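PDB 7NED: urocanate hydratase, which hydrates thiourocanate in bacterial ergothioneine catabolism, probably using its bound NAD+ as urocanases do. Local coordinates for residues L10-R13 against Q19-L22; H85-L90 against S501-I506. One frame throughout, in Å; residues are numbered along the deposited sequence.

In the fold
Both interactions rest on an arginine–glutamate salt bridge, and both lie well out from the middle of the chain, their centres about 16 Å apart. Interaction 1 is local: the loop before helix 17-31 folds back on that same helix, and its glutamate, E20, is buried. Interaction 2 is long-range and lies at the surface, bringing a loop of the N-terminal family region against the start of helix 502-525 in the C-terminal one. The chemistry differs accordingly. E20 is shared between two arginines and the backbone amide of R13, whereas E503 makes a straighter, two-pronged pair with one arginine beside a phenylalanine. The two sites touch where L90 packs against Q19 and L22 of helix 17-31.

Interaction 1: residues L10-R13 against Q19-L22; sequences LELR and QEAL
E20, in the first turn of helix 17-31, within the urocanase N-terminal domain, pushes its carboxylate into the bend of the preceding loop, where R13 takes hold of both oxygens, one with its backbone and the other with its side chain. R13 N donates to E20 OE1 at 2.7 Å, coming from above the carboxylate plane. The guanidinium comes side-on to the other oxygen: R13 NE reaches E20 OE2 at 2.9 Å on its syn lone pair, and R13 NH2 meets the same E20 OE2 at 3.0 Å from 45° out of the carboxylate plane. Both bonds lie close to the guanidinium plane, but they are bent, with an N-H...O angle of 147° at NE. E20 reaches this far because CG stands anti to its backbone N (chi1 -180°) before the chain bends at chi2. L12 supplies the apolar part, its CD2 lying 3.7 Å from E20 CB, where the two side chains cross at a slant. Further along the helix, R24 gives E20 OE2 a second salt-bridge partner, while E27 takes R13 NH1. With two arginines and a backbone amide around a buried carboxylate, E20 is likely to stay ionised, pinning the loop to its helix through an alternating network of charges.

Interaction 2: residues H85-L90 against S501-I506; sequences HRFAPL and STESDI
R86 NH2 donates to E503 OE1 at 2.8 Å, nearly straight at 175°, as one arm of a side-on, two-pronged salt bridge; R86 NE makes the other arm, to E503 OE2 at 3.0 Å. The pair joins a type I beta turn, H85 to A88, to the first turn of helix 502-525. Both oxygens lie almost in the guanidinium plane and are met on their syn sides, the two flat groups being only modestly turned from each other. R86 reaches across because its chain runs extended from CG to NE, after a first torsion of 70° that sets CG between the backbone N and the carbonyl carbon. F87 comes in beside this pair: its CZ lies 3.6 Å from E503 CD, with ring and carboxylate planes 55° apart, and its CE1 rests 4.0 Å from E503 CB. An alanine in place of E503 would probably leave the R86 guanidinium without its charged mate here and uncover the CZ corner of the F87 ring. At the helix start, S501 is the N-cap, its OG accepting from S504 N. Within the turn, F87 CE2 sits 3.7 Å above the plane of the R86 guanidinium, offset toward its rim.

Interaction 1: residues L10-R13 against Q19-L22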
ATOM      1  N   LEU A  10       0.222 -30.401  21.801  1.00 20.06           N
ATOM      2  CA  LEU A  10       1.526 -30.359  21.166  1.00 20.60           C
ATOM      3  C   LEU A  10       1.615 -31.220  19.924  1.00 21.07           C
ATOM      4  O   LEU A  10       2.726 -31.454  19.430  1.00 22.51           O
ATOM      5  CB  LEU A  10       2.608 -30.760  22.167  1.00 18.55           C
ATOM      6  CG  LEU A  10       2.628 -29.869  23.407  1.00 24.06           C
ATOM      7  CD1 LEU A  10       3.658 -30.384  24.382  1.00 23.13           C
ATOM      8  CD2 LEU A  10       2.902 -28.386  23.061  1.00 22.46           C
ATOM      9  N   GLU A  11       0.492 -31.690  19.403  1.00 21.17           N
ATOM     10  CA  GLU A  11       0.507 -32.527  18.226  1.00 24.30           C
ATOM     11  C   GLU A  11       0.509 -31.617  17.008  1.00 24.58           C
ATOM     12  O   GLU A  11      -0.432 -30.851  16.804  1.00 24.57           O
ATOM     13  CB  GLU A  11      -0.684 -33.480  18.193  1.00 25.67           C
ATOM     14  CG  GLU A  11      -0.605 -34.417  17.008  1.00 25.29           C
ATOM     15  CD  GLU A  11      -1.745 -35.413  16.944  1.00 27.96           C
ATOM     16  OE1 GLU A  11      -2.700 -35.312  17.737  1.00 32.49           O
ATOM     17  OE2 GLU A  11      -1.659 -36.337  16.119  1.00 34.75           O
ATOM     18  N   LEU A  12       1.564 -31.698  16.219  1.00 20.41           N
ATOM     19  CA  LEU A  12       1.634 -30.913  14.984  1.00 22.92           C
ATOM     20  C   LEU A  12       0.684 -31.441  13.914  1.00 21.34           C
ATOM     21  O   LEU A  12       0.648 -32.645  13.641  1.00 24.18           O
ATOM     22  CB  LEU A  12       3.065 -30.934  14.462  1.00 23.14           C
ATOM     23  CG  LEU A  12       4.104 -30.060  15.156  1.00 25.13           C
ATOM     24  CD1 LEU A  12       5.453 -30.247  14.437  1.00 22.43           C
ATOM     25  CD2 LEU A  12       3.657 -28.611  15.070  1.00 24.01           C
ATOM     26  N   ARG A  13      -0.080 -30.544  13.281  1.00 17.56           N
ATOM     27  CA  ARG A  13      -0.772 -30.907  12.060  1.00 18.28           C
ATOM     28  C   ARG A  13      -0.027 -30.433  10.819  1.00 21.01           C
ATOM     29  O   ARG A  13      -0.307 -30.913   9.718  1.00 21.18           O
ATOM     30  CB  ARG A  13      -2.189 -30.324  12.060  1.00 17.76           C
ATOM     31  CG  ARG A  13      -2.969 -30.834  13.286  1.00 23.03           C
ATOM     32  CD  ARG A  13      -4.197 -30.006  13.479  1.00 19.06           C
ATOM     33  NE  ARG A  13      -3.797 -28.662  13.847  1.00 18.72           N
ATOM     34  CZ  ARG A  13      -4.645 -27.653  13.902  1.00 19.35           C
ATOM     35  NH1 ARG A  13      -5.914 -27.866  13.601  1.00 17.78           N
ATOM     36  NH2 ARG A  13      -4.225 -26.449  14.262  1.00 18.30           N
ATOM     37  N   GLN A  19       4.490 -22.950  11.097  1.00 15.63           N
ATOM     38  CA  GLN A  19       3.286 -23.072  10.298  1.00 13.10           C
ATOM     39  C   GLN A  19       2.090 -23.381  11.197  1.00 18.28           C
ATOM     40  O   GLN A  19       1.012 -22.792  11.048  1.00 17.41           O
ATOM     41  CB  GLN A  19       3.460 -24.176   9.256  1.00 19.56           C
ATOM     42  CG  GLN A  19       4.680 -24.006   8.303  1.00 17.69           C
ATOM     43  CD  GLN A  19       5.937 -24.668   8.836  1.00 21.08           C
ATOM     44  OE1 GLN A  19       6.267 -24.565  10.017  1.00 21.89           O
ATOM     45  NE2 GLN A  19       6.639 -25.367   7.963  1.00 20.76           N
ATOM     46  N   GLU A  20       2.276 -24.293  12.138  1.00 14.54           N
ATOM     47  CA  GLU A  20       1.189 -24.639  13.055  1.00 19.30           C
ATOM     48  C   GLU A  20       0.684 -23.408  13.808  1.00 17.36           C
ATOM     49  O   GLU A  20      -0.526 -23.263  14.069  1.00 16.13           O
ATOM     50  CB  GLU A  20       1.684 -25.706  14.028  1.00 16.52           C
ATOM     51  CG  GLU A  20       0.635 -26.172  15.052  1.00 16.86           C
ATOM     52  CD  GLU A  20      -0.369 -27.179  14.464  1.00 19.03           C
ATOM     53  OE1 GLU A  20      -0.028 -27.865  13.472  1.00 20.23           O
ATOM     54  OE2 GLU A  20      -1.493 -27.312  15.018  1.00 22.16           O
ATOM     55  N   ALA A  21       1.603 -22.518  14.195  1.00 17.63           N
ATOM     56  CA  ALA A  21       1.213 -21.339  14.953  1.00 19.34           C
ATOM     57  C   ALA A  21       0.231 -20.496  14.155  1.00 16.17           C
ATOM     58  O   ALA A  21      -0.818 -20.083  14.672  1.00 16.71           O
ATOM     59  CB  ALA A  21       2.446 -20.516  15.353  1.00 15.47           C
ATOM     60  N   LEU A  22       0.525 -20.280  12.867  1.00 15.87           N
ATOM     61  CA  LEU A  22      -0.377 -19.483  12.056  1.00 15.52           C
ATOM     62  C   LEU A  22      -1.717 -20.182  11.891  1.00 16.02           C
ATOM     63  O   LEU A  22      -2.757 -19.520  11.886  1.00 15.40           O
ATOM     64  CB  LEU A  22       0.245 -19.180  10.682  1.00 15.21           C
ATOM     65  CG  LEU A  22       1.603 -18.470  10.787  1.00 18.94           C
ATOM     66  CD1 LEU A  22       2.205 -18.192   9.379  1.00 15.78           C
ATOM     67  CD2 LEU A  22       1.503 -17.166  11.626  1.00 17.66           C
TER

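Interaction 2: residues H85-L90 against S501-I506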
ATOM      1  N   HIS A  85      12.741 -18.226   1.398  1.00 17.60           N
ATOM      2  CA  HIS A  85      13.812 -18.796   2.199  1.00 18.16           C
ATOM      3  C   HIS A  85      13.285 -18.865   3.623  1.00 17.15           C
ATOM      4  O   HIS A  85      12.212 -18.349   3.922  1.00 16.98           O
ATOM      5  CB  HIS A  85      15.109 -17.978   2.116  1.00 18.29           C
ATOM      6  CG  HIS A  85      14.934 -16.532   2.435  1.00 18.93           C
ATOM      7  ND1 HIS A  85      15.237 -16.009   3.673  1.00 17.86           N
ATOM      8  CD2 HIS A  85      14.454 -15.500   1.695  1.00 18.91           C
ATOM      9  CE1 HIS A  85      14.980 -14.712   3.675  1.00 19.96           C
ATOM     10  NE2 HIS A  85      14.513 -14.377   2.482  1.00 16.89           N
ATOM     11  N   ARG A  86      14.027 -19.525   4.504  1.00 16.98           N
ATOM     12  CA  ARG A  86      13.379 -19.742   5.791  1.00 22.84           C
ATOM     13  C   ARG A  86      13.472 -18.543   6.714  1.00 19.78           C
ATOM     14  O   ARG A  86      12.892 -18.591   7.801  1.00 18.37           O
ATOM     15  CB  ARG A  86      13.944 -20.985   6.493  1.00 25.02           C
ATOM     16  CG  ARG A  86      15.364 -20.865   6.998  1.00 27.30           C
ATOM     17  CD  ARG A  86      15.853 -22.242   7.521  1.00 36.70           C
ATOM     18  NE  ARG A  86      17.147 -22.132   8.188  1.00 36.54           N
ATOM     19  CZ  ARG A  86      18.314 -22.154   7.539  1.00 40.61           C
ATOM     20  NH1 ARG A  86      18.346 -22.288   6.209  1.00 37.90           N
ATOM     21  NH2 ARG A  86      19.451 -22.038   8.212  1.00 38.43           N
ATOM     22  N   PHE A  87      14.175 -17.478   6.317  1.00 18.78           N
ATOM     23  CA  PHE A  87      14.137 -16.235   7.073  1.00 20.31           C
ATOM     24  C   PHE A  87      13.241 -15.212   6.410  1.00 18.39           C
ATOM     25  O   PHE A  87      13.408 -13.999   6.616  1.00 20.48           O
ATOM     26  CB  PHE A  87      15.546 -15.691   7.275  1.00 17.76           C
ATOM     27  CG  PHE A  87      16.378 -16.587   8.110  1.00 22.23           C
ATOM     28  CD1 PHE A  87      16.295 -16.531   9.501  1.00 22.06           C
ATOM     29  CD2 PHE A  87      17.203 -17.538   7.513  1.00 26.40           C
ATOM     30  CE1 PHE A  87      17.047 -17.384  10.277  1.00 23.59           C
ATOM     31  CE2 PHE A  87      17.960 -18.395   8.282  1.00 30.84           C
ATOM     32  CZ  PHE A  87      17.886 -18.315   9.680  1.00 26.37           C
ATOM     33  N   ALA A  88      12.302 -15.676   5.627  1.00 17.88           N
ATOM     34  CA  ALA A  88      11.299 -14.833   5.012  1.00 18.39           C
ATOM     35  C   ALA A  88       9.947 -15.191   5.588  1.00 15.70           C
ATOM     36  O   ALA A  88       9.767 -16.306   6.077  1.00 18.99           O
ATOM     37  CB  ALA A  88      11.269 -15.031   3.490  1.00 16.66           C
ATOM     38  N   PRO A  89       8.978 -14.288   5.551  1.00 15.25           N
ATOM     39  CA  PRO A  89       7.628 -14.631   6.023  1.00 14.76           C
ATOM     40  C   PRO A  89       7.094 -15.924   5.419  1.00 13.64           C
ATOM     41  O   PRO A  89       7.394 -16.285   4.280  1.00 14.30           O
ATOM     42  CB  PRO A  89       6.784 -13.432   5.584  1.00 16.67           C
ATOM     43  CG  PRO A  89       7.757 -12.262   5.684  1.00 15.32           C
ATOM     44  CD  PRO A  89       9.099 -12.856   5.201  1.00 17.11           C
ATOM     45  N   LEU A  90       6.301 -16.640   6.226  1.00 13.82           N
ATOM     46  CA  LEU A  90       5.559 -17.785   5.710  1.00 13.80           C
ATOM     47  C   LEU A  90       4.324 -17.333   4.959  1.00 15.40           C
ATOM     48  O   LEU A  90       3.861 -18.023   4.034  1.00 16.21           O
ATOM     49  CB  LEU A  90       5.139 -18.711   6.849  1.00 16.18           C
ATOM     50  CG  LEU A  90       6.271 -19.555   7.413  1.00 18.70           C
ATOM     51  CD1 LEU A  90       5.741 -20.170   8.723  1.00 22.94           C
ATOM     52  CD2 LEU A  90       6.631 -20.638   6.436  1.00 19.97           C
ATOM     53  N   SER A 501      13.659 -21.977  18.814  1.00 22.79           N
ATOM     54  CA  SER A 501      14.931 -22.206  18.135  1.00 21.17           C
ATOM     55  C   SER A 501      15.834 -20.997  18.251  1.00 21.99           C
ATOM     56  O   SER A 501      15.386 -19.861  18.413  1.00 20.66           O
ATOM     57  CB  SER A 501      14.725 -22.516  16.650  1.00 25.73           C
ATOM     58  OG  SER A 501      14.322 -21.336  15.969  1.00 22.74           O
ATOM     59  N   THR A 502      17.140 -21.243  18.111  1.00 22.51           N
ATOM     60  CA  THR A 502      18.074 -20.129  18.092  1.00 23.50           C
ATOM     61  C   THR A 502      17.892 -19.287  16.843  1.00 23.21           C
ATOM     62  O   THR A 502      18.081 -18.071  16.888  1.00 23.77           O
ATOM     63  CB  THR A 502      19.513 -20.628  18.176  1.00 27.56           C
ATOM     64  OG1 THR A 502      19.728 -21.573  17.126  1.00 30.54           O
ATOM     65  CG2 THR A 502      19.741 -21.300  19.526  1.00 30.41           C
ATOM     66  N   GLU A 503      17.497 -19.897  15.737  1.00 20.66           N
ATOM     67  CA  GLU A 503      17.257 -19.082  14.555  1.00 22.11           C
ATOM     68  C   GLU A 503      16.093 -18.127  14.778  1.00 23.96           C
ATOM     69  O   GLU A 503      16.130 -16.977  14.314  1.00 19.98           O
ATOM     70  CB  GLU A 503      17.036 -19.984  13.343  1.00 24.97           C
ATOM     71  CG  GLU A 503      18.345 -20.561  12.850  1.00 23.09           C
ATOM     72  CD  GLU A 503      18.202 -21.340  11.576  1.00 37.85           C
ATOM     73  OE1 GLU A 503      19.239 -21.739  10.989  1.00 41.56           O
ATOM     74  OE2 GLU A 503      17.048 -21.575  11.163  1.00 36.75           O
ATOM     75  N   SER A 504      15.078 -18.552  15.539  1.00 19.76           N
ATOM     76  CA  SER A 504      13.986 -17.633  15.859  1.00 16.74           C
ATOM     77  C   SER A 504      14.456 -16.449  16.690  1.00 19.22           C
ATOM     78  O   SER A 504      13.860 -15.364  16.617  1.00 20.24           O
ATOM     79  CB  SER A 504      12.859 -18.409  16.552  1.00 18.57           C
ATOM     80  OG  SER A 504      12.281 -19.276  15.586  1.00 19.18           O
ATOM     81  N   ASP A 505      15.506 -16.625  17.500  1.00 18.19           N
ATOM     82  CA  ASP A 505      16.037 -15.502  18.262  1.00 18.12           C
ATOM     83  C   ASP A 505      16.391 -14.353  17.330  1.00 19.25           C
ATOM     84  O   ASP A 505      16.036 -13.188  17.576  1.00 18.06           O
ATOM     85  CB  ASP A 505      17.264 -15.946  19.048  1.00 20.06           C
ATOM     86  CG  ASP A 505      16.911 -16.767  20.268  1.00 23.95           C
ATOM     87  OD1 ASP A 505      15.800 -16.577  20.824  1.00 25.08           O
ATOM     88  OD2 ASP A 505      17.737 -17.622  20.665  1.00 28.00           O
ATOM     89  N   ILE A 506      17.103 -14.667  16.246  1.00 20.64           N
ATOM     90  CA  ILE A 506      17.460 -13.634  15.280  1.00 17.40           C
ATOM     91  C   ILE A 506      16.206 -12.999  14.694  1.00 20.54           C
ATOM     92  O   ILE A 506      16.108 -11.771  14.588  1.00 19.33           O
ATOM     93  CB  ILE A 506      18.351 -14.213  14.164  1.00 23.31           C
ATOM     94  CG1 ILE A 506      19.588 -14.857  14.771  1.00 27.20           C
ATOM     95  CG2 ILE A 506      18.683 -13.121  13.145  1.00 22.50           C
ATOM     96  CD1 ILE A 506      19.965 -16.119  14.084  1.00 31.04           C
TER